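Local coordinates for ribose-phosphate pyrophosphokinase (Sulfolobus solfataricus, PDB 4TWB), which catalyses the transfer of a pyrophosphoryl group from ATP to the 1-hydroxyl of ribose 5-phosphate, yielding phosphoribosyl pyrophosphate (PRPP) and AMP, at residues 157-171 / 204-217. Residues are numbered along the deposited sequence; the frame is centred on the assembly and turned at random.
Sequences EDPFILAPDRGALDR and NINLKGKDVVIIDD
Phe160 and Leu207 meet on one face of a parallel sheet in the phosphoribosyltransferase domain, where strands 159-163 and 211-216 run side by side. With CG anti to the backbone N (chi1 -176°), the Phe160 ring takes Leu207 CB squarely over its centre in a CH-pi contact, 3.8 Å from the centroid. On the same face Leu162 CB packs on Val212 CG1 at 3.7 Å; beta-branched Val212 fits the extended strand, and neither side chain buries a polar atom. The opposite face carries Ile161, whose CG2 meets Ile215 CD1 and which leans on helix 169-178. Between the faces, main-chain bonds join the strands, among them Val213 N to Phe160 O at 2.8 Å and Leu162 N to Val213 O.

The contact loosens at the N-terminal ends of the strands, where exposed Asp158 faces Lys210 NZ across a salt bridge of 3.6 Å from OD1. Beyond the edge of the Phe160 ring, residues 204-206 are exposed and poorly ordered.

At the C-terminal ends Arg171, its chain bent at chi3 (45°), crosses obliquely to Asp216. NH2 makes a weak, bent hydrogen bond to Asp216 OD2 (3.3 Å), while Asp217 N lies over one guanidinium face. NH1 also pairs with Glu125, and Asp217 OD2 is hydrogen-bonded to ND1 of His127, a predicted magnesium ligand. A methionine in place of Arg171 would probably leave Asp216 and Glu125 without their shared positive partner and the acidic cluster less balanced. The apolar interior gives way here to acidic groups at the predicted magnesium and ribose 5-phosphate sites, whose negative charge Arg171 probably offsets in part.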
ATOM      1  N   GLU A 157      34.730 -23.845   3.645  1.00 79.23           N
ATOM      2  CA  GLU A 157      35.980 -24.484   3.280  1.00 93.00           C
ATOM      3  C   GLU A 157      35.728 -25.407   2.091  1.00 87.44           C
ATOM      4  O   GLU A 157      34.982 -26.374   2.206  1.00 93.29           O
ATOM      5  CB  GLU A 157      36.485 -25.288   4.477  1.00105.66           C
ATOM      6  CG  GLU A 157      37.964 -25.633   4.449  1.00134.28           C
ATOM      7  CD  GLU A 157      38.385 -26.440   5.664  1.00136.54           C
ATOM      8  OE1 GLU A 157      37.520 -27.142   6.235  1.00125.27           O
ATOM      9  OE2 GLU A 157      39.574 -26.374   6.048  1.00121.57           O
ATOM     10  N   ASP A 158      36.333 -25.102   0.948  1.00 77.48           N
ATOM     11  CA  ASP A 158      36.112 -25.883  -0.279  1.00101.40           C
ATOM     12  C   ASP A 158      34.677 -25.710  -0.818  1.00 84.75           C
ATOM     13  O   ASP A 158      33.856 -26.627  -0.745  1.00 60.22           O
ATOM     14  CB  ASP A 158      36.443 -27.371  -0.055  1.00 90.04           C
ATOM     15  CG  ASP A 158      36.541 -28.158  -1.353  1.00 95.13           C
ATOM     16  OD1 ASP A 158      36.269 -29.379  -1.328  1.00 84.26           O
ATOM     17  OD2 ASP A 158      36.892 -27.562  -2.393  1.00 94.32           O
ATOM     18  N   PRO A 159      34.378 -24.525  -1.372  1.00 70.58           N
ATOM     19  CA  PRO A 159      33.040 -24.206  -1.855  1.00 50.32           C
ATOM     20  C   PRO A 159      32.778 -24.683  -3.276  1.00 48.93           C
ATOM     21  O   PRO A 159      33.607 -24.523  -4.159  1.00 60.28           O
ATOM     22  CB  PRO A 159      33.033 -22.672  -1.853  1.00 46.63           C
ATOM     23  CG  PRO A 159      34.374 -22.241  -1.317  1.00 52.92           C
ATOM     24  CD  PRO A 159      35.285 -23.380  -1.523  1.00 74.38           C
ATOM     25  N   PHE A 160      31.615 -25.273  -3.491  1.00 49.85           N
ATOM     26  CA  PHE A 160      31.089 -25.444  -4.829  1.00 47.29           C
ATOM     27  C   PHE A 160      29.832 -24.570  -4.940  1.00 50.31           C
ATOM     28  O   PHE A 160      28.972 -24.577  -4.064  1.00 53.34           O
ATOM     29  CB  PHE A 160      30.758 -26.911  -5.101  1.00 48.59           C
ATOM     30  CG  PHE A 160      30.289 -27.175  -6.504  1.00 54.89           C
ATOM     31  CD1 PHE A 160      31.166 -27.642  -7.466  1.00 50.24           C
ATOM     32  CD2 PHE A 160      28.974 -26.939  -6.861  1.00 44.11           C
ATOM     33  CE1 PHE A 160      30.739 -27.877  -8.751  1.00 54.91           C
ATOM     34  CE2 PHE A 160      28.544 -27.166  -8.142  1.00 49.55           C
ATOM     35  CZ  PHE A 160      29.427 -27.641  -9.092  1.00 56.78           C
ATOM     36  N   ILE A 161      29.721 -23.802  -6.007  1.00 39.24           N
ATOM     37  CA  ILE A 161      28.612 -22.869  -6.120  1.00 42.63           C
ATOM     38  C   ILE A 161      27.563 -23.322  -7.124  1.00 46.23           C
ATOM     39  O   ILE A 161      27.825 -23.416  -8.320  1.00 46.55           O
ATOM     40  CB  ILE A 161      29.112 -21.459  -6.408  1.00 42.87           C
ATOM     41  CG1 ILE A 161      29.644 -20.863  -5.104  1.00 36.52           C
ATOM     42  CG2 ILE A 161      28.005 -20.599  -6.971  1.00 36.26           C
ATOM     43  CD1 ILE A 161      30.728 -19.860  -5.301  1.00 53.59           C
ATOM     44  N   LEU A 162      26.371 -23.612  -6.607  1.00 42.15           N
ATOM     45  CA  LEU A 162      25.302 -24.241  -7.376  1.00 44.03           C
ATOM     46  C   LEU A 162      24.139 -23.283  -7.573  1.00 48.87           C
ATOM     47  O   LEU A 162      23.594 -22.754  -6.605  1.00 48.17           O
ATOM     48  CB  LEU A 162      24.796 -25.481  -6.641  1.00 50.00           C
ATOM     49  CG  LEU A 162      24.246 -26.664  -7.436  1.00 46.51           C
ATOM     50  CD1 LEU A 162      23.127 -27.293  -6.639  1.00 28.98           C
ATOM     51  CD2 LEU A 162      23.755 -26.237  -8.794  1.00 52.17           C
ATOM     52  N   ALA A 163      23.759 -23.070  -8.831  1.00 54.24           N
ATOM     53  CA  ALA A 163      22.613 -22.228  -9.186  1.00 55.49           C
ATOM     54  C   ALA A 163      21.382 -23.095  -9.468  1.00 58.35           C
ATOM     55  O   ALA A 163      21.452 -24.013 -10.272  1.00 56.52           O
ATOM     56  CB  ALA A 163      22.950 -21.383 -10.397  1.00 36.75           C
ATOM     57  N   PRO A 164      20.253 -22.804  -8.803  1.00 55.34           N
ATOM     58  CA  PRO A 164      19.050 -23.643  -8.840  1.00 56.26           C
ATOM     59  C   PRO A 164      18.422 -23.776 -10.222  1.00 59.24           C
ATOM     60  O   PRO A 164      17.732 -24.764 -10.472  1.00 62.99           O
ATOM     61  CB  PRO A 164      18.091 -22.925  -7.891  1.00 52.90           C
ATOM     62  CG  PRO A 164      18.966 -22.127  -7.008  1.00 62.69           C
ATOM     63  CD  PRO A 164      20.100 -21.679  -7.872  1.00 53.97           C
ATOM     64  N   ASP A 165      18.652 -22.805 -11.097  1.00 52.03           N
ATOM     65  CA  ASP A 165      18.131 -22.854 -12.466  1.00 62.35           C
ATOM     66  C   ASP A 165      19.041 -22.055 -13.385  1.00 59.91           C
ATOM     67  O   ASP A 165      19.985 -21.428 -12.917  1.00 60.63           O
ATOM     68  CB  ASP A 165      16.672 -22.345 -12.549  1.00 77.58           C
ATOM     69  CG  ASP A 165      16.430 -21.056 -11.754  1.00 78.69           C
ATOM     70  OD1 ASP A 165      17.082 -20.030 -12.051  1.00 68.84           O
ATOM     71  OD2 ASP A 165      15.564 -21.068 -10.846  1.00 72.49           O
ATOM     72  N   ARG A 166      18.781 -22.073 -14.687  1.00 55.25           N
ATOM     73  CA  ARG A 166      19.627 -21.296 -15.591  1.00 70.79           C
ATOM     74  C   ARG A 166      19.522 -19.791 -15.316  1.00 67.79           C
ATOM     75  O   ARG A 166      20.424 -19.023 -15.644  1.00 60.98           O
ATOM     76  CB  ARG A 166      19.328 -21.608 -17.058  1.00 74.17           C
ATOM     77  CG  ARG A 166      20.351 -20.995 -18.004  1.00 83.37           C
ATOM     78  CD  ARG A 166      20.404 -21.687 -19.357  1.00109.08           C
ATOM     79  NE  ARG A 166      21.561 -21.248 -20.141  1.00123.94           N
ATOM     80  CZ  ARG A 166      22.677 -21.957 -20.298  1.00122.13           C
ATOM     81  NH1 ARG A 166      22.798 -23.153 -19.736  1.00104.38           N
ATOM     82  NH2 ARG A 166      23.675 -21.471 -21.023  1.00101.67           N
ATOM     83  N   GLY A 167      18.420 -19.374 -14.701  1.00 65.92           N
ATOM     84  CA  GLY A 167      18.269 -17.985 -14.308  1.00 69.00           C
ATOM     85  C   GLY A 167      19.405 -17.537 -13.404  1.00 65.14           C
ATOM     86  O   GLY A 167      19.993 -16.473 -13.606  1.00 61.51           O
ATOM     87  N   ALA A 168      19.730 -18.373 -12.419  1.00 57.50           N
ATOM     88  CA  ALA A 168      20.705 -18.024 -11.395  1.00 49.91           C
ATOM     89  C   ALA A 168      22.150 -18.308 -11.795  1.00 56.52           C
ATOM     90  O   ALA A 168      23.062 -18.129 -10.988  1.00 53.12           O
ATOM     91  CB  ALA A 168      20.375 -18.729 -10.095  1.00 51.18           C
ATOM     92  N   LEU A 169      22.361 -18.739 -13.034  1.00 54.50           N
ATOM     93  CA  LEU A 169      23.702 -19.120 -13.479  1.00 53.46           C
ATOM     94  C   LEU A 169      24.684 -17.951 -13.544  1.00 52.47           C
ATOM     95  O   LEU A 169      25.755 -18.015 -12.974  1.00 50.72           O
ATOM     96  CB  LEU A 169      23.662 -19.846 -14.824  1.00 62.02           C
ATOM     97  CG  LEU A 169      25.045 -20.277 -15.333  1.00 64.70           C
ATOM     98  CD1 LEU A 169      25.738 -21.186 -14.334  1.00 51.61           C
ATOM     99  CD2 LEU A 169      24.949 -20.960 -16.682  1.00 57.73           C
ATOM    100  N   ASP A 170      24.321 -16.888 -14.248  1.00 57.41           N
ATOM    101  CA  ASP A 170      25.194 -15.722 -14.358  1.00 56.01           C
ATOM    102  C   ASP A 170      25.686 -15.256 -12.993  1.00 54.47           C
ATOM    103  O   ASP A 170      26.860 -14.942 -12.824  1.00 47.51           O
ATOM    104  CB  ASP A 170      24.483 -14.569 -15.067  1.00 68.68           C
ATOM    105  CG  ASP A 170      24.693 -14.591 -16.568  1.00103.47           C
ATOM    106  OD1 ASP A 170      24.522 -15.666 -17.189  1.00102.13           O
ATOM    107  OD2 ASP A 170      25.031 -13.525 -17.127  1.00112.27           O
ATOM    108  N   ARG A 171      24.773 -15.207 -12.026  1.00 60.01           N
ATOM    109  CA  ARG A 171      25.091 -14.762 -10.676  1.00 38.68           C
ATOM    110  C   ARG A 171      26.049 -15.753  -9.997  1.00 44.06           C
ATOM    111  O   ARG A 171      27.016 -15.349  -9.354  1.00 42.97           O
ATOM    112  CB  ARG A 171      23.801 -14.571  -9.871  1.00 36.55           C
ATOM    113  CG  ARG A 171      23.985 -14.268  -8.392  1.00 36.83           C
ATOM    114  CD  ARG A 171      22.661 -13.879  -7.738  1.00 33.73           C
ATOM    115  NE  ARG A 171      21.573 -14.760  -8.130  1.00 42.76           N
ATOM    116  CZ  ARG A 171      20.594 -14.413  -8.966  1.00 38.42           C
ATOM    117  NH1 ARG A 171      20.548 -13.192  -9.496  1.00 28.78           N
ATOM    118  NH2 ARG A 171      19.642 -15.286  -9.267  1.00 55.40           N
ATOM    119  N   ASN A 204      32.204 -29.537 -12.623  1.00125.40           N
ATOM    120  CA  ASN A 204      30.754 -29.709 -12.740  1.00129.56           C
ATOM    121  C   ASN A 204      30.270 -31.097 -12.291  1.00142.42           C
ATOM    122  O   ASN A 204      30.935 -32.106 -12.544  1.00137.44           O
ATOM    123  CB  ASN A 204      30.266 -29.382 -14.165  1.00125.10           C
ATOM    124  CG  ASN A 204      30.841 -30.323 -15.230  1.00141.95           C
ATOM    125  OD1 ASN A 204      31.699 -31.161 -14.945  1.00142.70           O
ATOM    126  ND2 ASN A 204      30.367 -30.177 -16.467  1.00102.14           N
ATOM    127  N   ILE A 205      29.115 -31.130 -11.618  1.00142.81           N
ATOM    128  CA  ILE A 205      28.514 -32.365 -11.087  1.00135.66           C
ATOM    129  C   ILE A 205      29.467 -33.146 -10.165  1.00127.42           C
ATOM    130  O   ILE A 205      29.037 -33.973  -9.352  1.00107.29           O
ATOM    131  CB  ILE A 205      27.901 -33.244 -12.216  1.00129.50           C
ATOM    132  CG1 ILE A 205      26.434 -32.861 -12.433  1.00122.67           C
ATOM    133  CG2 ILE A 205      28.001 -34.728 -11.886  1.00117.97           C
ATOM    134  CD1 ILE A 205      26.140 -31.375 -12.239  1.00 92.08           C
ATOM    135  N   ASN A 206      30.759 -32.852 -10.286  1.00114.74           N
ATOM    136  CA  ASN A 206      31.757 -33.349  -9.361  1.00120.61           C
ATOM    137  C   ASN A 206      31.703 -32.501  -8.099  1.00112.40           C
ATOM    138  O   ASN A 206      32.732 -32.119  -7.541  1.00117.64           O
ATOM    139  CB  ASN A 206      33.152 -33.296  -9.990  1.00130.84           C
ATOM    140  CG  ASN A 206      34.150 -34.221  -9.293  1.00136.92           C
ATOM    141  OD1 ASN A 206      34.010 -34.538  -8.110  1.00125.07           O
ATOM    142  ND2 ASN A 206      35.168 -34.652 -10.032  1.00128.04           N
ATOM    143  N   LEU A 207      30.487 -32.186  -7.666  1.00 95.72           N
ATOM    144  CA  LEU A 207      30.283 -31.529  -6.387  1.00 87.29           C
ATOM    145  C   LEU A 207      30.403 -32.590  -5.307  1.00 77.85           C
ATOM    146  O   LEU A 207      30.356 -32.298  -4.117  1.00 72.79           O
ATOM    147  CB  LEU A 207      28.931 -30.813  -6.344  1.00 81.88           C
ATOM    148  CG  LEU A 207      27.650 -31.601  -6.606  1.00 80.13           C
ATOM    149  CD1 LEU A 207      27.130 -32.235  -5.319  1.00 68.47           C
ATOM    150  CD2 LEU A 207      26.609 -30.679  -7.200  1.00 54.91           C
ATOM    151  N   LYS A 208      30.561 -33.829  -5.760  1.00 81.70           N
ATOM    152  CA  LYS A 208      30.890 -34.965  -4.913  1.00 81.68           C
ATOM    153  C   LYS A 208      31.875 -34.543  -3.820  1.00 73.48           C
ATOM    154  O   LYS A 208      32.980 -34.089  -4.107  1.00 60.87           O
ATOM    155  CB  LYS A 208      31.491 -36.079  -5.783  1.00 96.59           C
ATOM    156  CG  LYS A 208      31.626 -37.442  -5.121  1.00 97.49           C
ATOM    157  CD  LYS A 208      30.397 -38.307  -5.355  1.00106.53           C
ATOM    158  CE  LYS A 208      30.530 -39.653  -4.650  1.00102.59           C
ATOM    159  NZ  LYS A 208      29.269 -40.442  -4.716  1.00 90.33           N
ATOM    160  N   GLY A 209      31.450 -34.670  -2.567  1.00 62.65           N
ATOM    161  CA  GLY A 209      32.306 -34.410  -1.421  1.00 55.42           C
ATOM    162  C   GLY A 209      32.592 -32.956  -1.098  1.00 62.85           C
ATOM    163  O   GLY A 209      33.341 -32.666  -0.162  1.00 53.67           O
ATOM    164  N   LYS A 210      31.999 -32.041  -1.862  1.00 74.79           N
ATOM    165  CA  LYS A 210      32.241 -30.606  -1.681  1.00 68.36           C
ATOM    166  C   LYS A 210      31.176 -29.906  -0.825  1.00 60.77           C
ATOM    167  O   LYS A 210      30.064 -30.403  -0.675  1.00 62.04           O
ATOM    168  CB  LYS A 210      32.377 -29.905  -3.035  1.00 57.67           C
ATOM    169  CG  LYS A 210      33.540 -30.406  -3.860  1.00 77.77           C
ATOM    170  CD  LYS A 210      34.049 -29.343  -4.817  1.00 83.85           C
ATOM    171  CE  LYS A 210      35.230 -29.849  -5.651  1.00 91.12           C
ATOM    172  NZ  LYS A 210      36.359 -30.336  -4.796  1.00 83.43           N
ATOM    173  N   ASP A 211      31.541 -28.760  -0.254  1.00 54.94           N
ATOM    174  CA  ASP A 211      30.614 -27.931   0.517  1.00 56.18           C
ATOM    175  C   ASP A 211      29.818 -27.005  -0.402  1.00 55.13           C
ATOM    176  O   ASP A 211      30.270 -25.909  -0.727  1.00 52.48           O
ATOM    177  CB  ASP A 211      31.372 -27.071   1.528  1.00 44.06           C
ATOM    178  CG  ASP A 211      31.762 -27.830   2.766  1.00 57.55           C
ATOM    179  OD1 ASP A 211      31.038 -28.765   3.143  1.00 71.75           O
ATOM    180  OD2 ASP A 211      32.787 -27.485   3.383  1.00 70.40           O
ATOM    181  N   VAL A 212      28.628 -27.438  -0.803  1.00 52.75           N
ATOM    182  CA  VAL A 212      27.836 -26.700  -1.780  1.00 43.16           C
ATOM    183  C   VAL A 212      27.156 -25.450  -1.220  1.00 52.27           C
ATOM    184  O   VAL A 212      26.697 -25.430  -0.077  1.00 51.88           O
ATOM    185  CB  VAL A 212      26.785 -27.597  -2.422  1.00 43.55           C
ATOM    186  CG1 VAL A 212      25.907 -26.796  -3.368  1.00 35.85           C
ATOM    187  CG2 VAL A 212      27.465 -28.746  -3.146  1.00 49.49           C
ATOM    188  N   VAL A 213      27.118 -24.402  -2.034  1.00 40.56           N
ATOM    189  CA  VAL A 213      26.401 -23.179  -1.700  1.00 41.33           C
ATOM    190  C   VAL A 213      25.422 -22.879  -2.819  1.00 41.79           C
ATOM    191  O   VAL A 213      25.822 -22.625  -3.955  1.00 46.73           O
ATOM    192  CB  VAL A 213      27.341 -21.980  -1.567  1.00 45.18           C
ATOM    193  CG1 VAL A 213      26.574 -20.752  -1.128  1.00 37.02           C
ATOM    194  CG2 VAL A 213      28.438 -22.292  -0.587  1.00 39.73           C
ATOM    195  N   ILE A 214      24.134 -22.926  -2.504  1.00 41.97           N
ATOM    196  CA  ILE A 214      23.100 -22.639  -3.494  1.00 47.40           C
ATOM    197  C   ILE A 214      22.678 -21.174  -3.445  1.00 49.98           C
ATOM    198  O   ILE A 214      22.156 -20.703  -2.430  1.00 41.24           O
ATOM    199  CB  ILE A 214      21.871 -23.524  -3.299  1.00 37.41           C
ATOM    200  CG1 ILE A 214      22.299 -24.973  -3.089  1.00 36.81           C
ATOM    201  CG2 ILE A 214      20.956 -23.412  -4.501  1.00 36.09           C
ATOM    202  CD1 ILE A 214      21.159 -25.951  -3.026  1.00 34.39           C
ATOM    203  N   ILE A 215      22.901 -20.470  -4.553  1.00 40.29           N
ATOM    204  CA  ILE A 215      22.690 -19.027  -4.618  1.00 46.13           C
ATOM    205  C   ILE A 215      21.544 -18.614  -5.553  1.00 42.33           C
ATOM    206  O   ILE A 215      21.517 -18.986  -6.728  1.00 41.18           O
ATOM    207  CB  ILE A 215      23.975 -18.302  -5.062  1.00 40.54           C
ATOM    208  CG1 ILE A 215      25.135 -18.680  -4.152  1.00 49.14           C
ATOM    209  CG2 ILE A 215      23.782 -16.800  -5.039  1.00 37.68           C
ATOM    210  CD1 ILE A 215      26.431 -17.986  -4.513  1.00 50.73           C
ATOM    211  N   ASP A 216      20.608 -17.832  -5.026  1.00 44.28           N
ATOM    212  CA  ASP A 216      19.510 -17.285  -5.827  1.00 50.35           C
ATOM    213  C   ASP A 216      19.313 -15.816  -5.463  1.00 44.12           C
ATOM    214  O   ASP A 216      19.836 -15.343  -4.447  1.00 40.91           O
ATOM    215  CB  ASP A 216      18.211 -18.076  -5.601  1.00 35.16           C
ATOM    216  CG  ASP A 216      17.363 -18.195  -6.863  1.00 48.53           C
ATOM    217  OD1 ASP A 216      16.372 -18.958  -6.852  1.00 43.59           O
ATOM    218  OD2 ASP A 216      17.684 -17.522  -7.868  1.00 49.68           O
ATOM    219  N   ASP A 217      18.570 -15.090  -6.292  1.00 44.82           N
ATOM    220  CA  ASP A 217      18.296 -13.689  -5.995  1.00 40.16           C
ATOM    221  C   ASP A 217      17.348 -13.567  -4.808  1.00 40.00           C
ATOM    222  O   ASP A 217      17.590 -12.791  -3.885  1.00 34.26           O
ATOM    223  CB  ASP A 217      17.768 -12.931  -7.220  1.00 43.70           C
ATOM    224  CG  ASP A 217      16.378 -13.378  -7.650  1.00 53.09           C
ATOM    225  OD1 ASP A 217      16.120 -14.606  -7.614  1.00 51.21           O
ATOM    226  OD2 ASP A 217      15.561 -12.497  -8.040  1.00 40.34           O
TER